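Long-range contact in multi-copper Oxidase CueO (Ochrobactrum, PDB 6EVG), which is a bacterial laccase-like multicopper oxidase that oxidises lignin model compounds and lignosulfonate: residues 397-402 and 496-501. Numbering follows the deposited sequence.
Sequences SGVEMA and EDVGMM
V498, the first residue to leave helix 493-497, packs between V399 and M401 and illustrates how a helix end can be closed against a passing loop. Its two methyls part company: chi1 -62° sets CG1 anti to the carbonyl carbon and leaves CG2 between it and the backbone N. CG2 meets M401 CG at 3.7 Å and lies almost as near the sulfur. CG1 faces V399, whose own CG1 is 3.9 Å from V498 CG1. Beyond CG the M401 chain runs extended across the valine, and its SD then touches the terminal methyl of M500, CE, at 3.8 Å. The M500 chain bends at chi3 (-82°), turning this methyl back over the loop, where it also approaches A402 O.

One backbone hydrogen bond joins the two segments beside these side chains: M401 N donates to V498 O over 3.0 Å, reaching the oxygen from above the carbonyl plane, 46° out of it. E400 CA approaches the same oxygen at 3.3 Å. V498 O thus takes one hydrogen bond and one weaker CA-H...O contact, from adjacent residues.

Whereas the valine-methionine part is buried, the packing thins towards S397 and E400, the partly solvent-exposed edge. E400 CB is set away from the helix end and only grazes V498 O, while S397 OG instead accepts from V399 N in an ST turn and donates a hydrogen bond to A394 O. Helix 191-196 and helix 341-348 cover V399 from outside the pair.

G499, with positive phi, is the C-prime residue of a Schellman motif. After this turn M500 lies with the nearest atom of its side chain about 3 Å from the copper held by H434, C490 and H495, consistent with the axial methionine of the type 1 copper site in CueO-like multicopper oxidases.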
loop_
_atom_site.group_PDB
_atom_site.type_symbol
_atom_site.label_atom_id
_atom_site.label_comp_id
_atom_site.label_asym_id
_atom_site.label_seq_id
_atom_site.Cartn_x
_atom_site.Cartn_y
_atom_site.Cartn_z
ATOM N N SER A 397 14.924 -18.965 -10.105
ATOM C CA SER A 397 14.240 -20.109 -9.512
ATOM C C SER A 397 13.613 -21.049 -10.516
ATOM O O SER A 397 13.288 -22.189 -10.155
ATOM C CB SER A 397 13.162 -19.605 -8.546
ATOM O OG SER A 397 12.117 -18.959 -9.244
ATOM N N GLY A 398 13.279 -20.533 -11.693
ATOM C CA GLY A 398 12.402 -21.285 -12.619
ATOM C C GLY A 398 10.937 -21.123 -12.439
ATOM O O GLY A 398 10.171 -21.540 -13.313
ATOM N N VAL A 399 10.510 -20.520 -11.327
ATOM C CA VAL A 399 9.095 -20.315 -11.110
ATOM C C VAL A 399 8.637 -19.182 -12.003
ATOM O O VAL A 399 9.313 -18.131 -12.086
ATOM C CB VAL A 399 8.860 -19.934 -9.610
ATOM C CG1 VAL A 399 7.438 -19.518 -9.366
ATOM C CG2 VAL A 399 9.311 -21.052 -8.678
ATOM N N GLU A 400 7.481 -19.314 -12.629
ATOM C CA GLU A 400 6.903 -18.285 -13.470
ATOM C C GLU A 400 5.420 -18.174 -13.216
ATOM O O GLU A 400 4.739 -19.193 -13.017
ATOM C CB GLU A 400 7.165 -18.526 -14.966
ATOM C CG GLU A 400 8.644 -18.657 -15.398
ATOM C CD GLU A 400 8.812 -18.948 -16.895
ATOM O OE1 GLU A 400 7.838 -19.236 -17.600
ATOM O OE2 GLU A 400 9.946 -18.986 -17.367
ATOM N N MET A 401 4.888 -16.964 -13.283
ATOM C CA MET A 401 3.459 -16.684 -13.209
ATOM C C MET A 401 3.154 -15.594 -14.216
ATOM O O MET A 401 4.068 -14.982 -14.834
ATOM C CB MET A 401 3.086 -16.247 -11.783
ATOM C CG MET A 401 3.289 -17.306 -10.786
ATOM S SD MET A 401 2.727 -16.780 -9.146
ATOM C CE MET A 401 3.234 -18.148 -8.203
ATOM N N ALA A 402 1.900 -15.269 -14.379
ATOM C CA ALA A 402 1.472 -14.271 -15.357
ATOM C C ALA A 402 0.206 -13.598 -14.911
ATOM O O ALA A 402 -0.646 -14.192 -14.220
ATOM C CB ALA A 402 1.234 -14.890 -16.740
ATOM N N GLU A 496 4.755 -10.922 -8.137
ATOM C CA GLU A 496 5.259 -9.912 -9.063
ATOM C C GLU A 496 6.703 -10.283 -9.541
ATOM O O GLU A 496 7.008 -10.195 -10.720
ATOM C CB GLU A 496 5.279 -8.590 -8.282
ATOM C CG GLU A 496 5.747 -7.398 -9.014
ATOM C CD GLU A 496 5.980 -6.244 -8.027
ATOM O OE1 GLU A 496 5.165 -5.968 -7.178
ATOM O OE2 GLU A 496 6.987 -5.762 -8.150
ATOM N N ASP A 497 7.560 -10.695 -8.600
ATOM C CA ASP A 497 8.960 -10.990 -8.920
ATOM C C ASP A 497 9.094 -12.208 -9.856
ATOM O O ASP A 497 10.050 -12.246 -10.623
ATOM C CB ASP A 497 9.800 -11.226 -7.675
ATOM C CG ASP A 497 10.221 -9.966 -6.911
ATOM O OD1 ASP A 497 10.183 -8.856 -7.508
ATOM O OD2 ASP A 497 10.682 -10.128 -5.765
ATOM N N VAL A 498 8.155 -13.152 -9.842
ATOM C CA VAL A 498 8.209 -14.291 -10.748
ATOM C C VAL A 498 7.346 -14.085 -11.979
ATOM O O VAL A 498 7.184 -15.035 -12.801
ATOM C CB VAL A 498 7.900 -15.617 -10.028
ATOM C CG1 VAL A 498 8.885 -15.921 -8.957
ATOM C CG2 VAL A 498 6.428 -15.695 -9.535
ATOM N N GLY A 499 6.849 -12.876 -12.233
ATOM C CA GLY A 499 6.231 -12.562 -13.505
ATOM C C GLY A 499 4.791 -12.127 -13.562
ATOM O O GLY A 499 4.296 -11.833 -14.650
ATOM N N MET A 500 4.104 -12.057 -12.395
ATOM C CA MET A 500 2.700 -11.669 -12.391
ATOM C C MET A 500 2.553 -10.141 -12.459
ATOM O O MET A 500 2.139 -9.440 -11.519
ATOM C CB MET A 500 2.056 -12.237 -11.127
ATOM C CG MET A 500 0.584 -12.202 -11.141
ATOM S SD MET A 500 -0.264 -13.192 -9.850
ATOM C CE MET A 500 -0.310 -14.811 -10.450
ATOM N N MET A 501 2.964 -9.639 -13.635
ATOM C CA MET A 501 3.070 -8.224 -13.918
ATOM C C MET A 501 3.018 -7.997 -15.401
ATOM O O MET A 501 3.397 -8.861 -16.195
ATOM C CB MET A 501 4.405 -7.672 -13.310
ATOM C CG MET A 501 4.622 -6.194 -13.515
ATOM S SD MET A 501 5.653 -5.411 -12.239
ATOM C CE MET A 501 7.205 -6.223 -12.532
#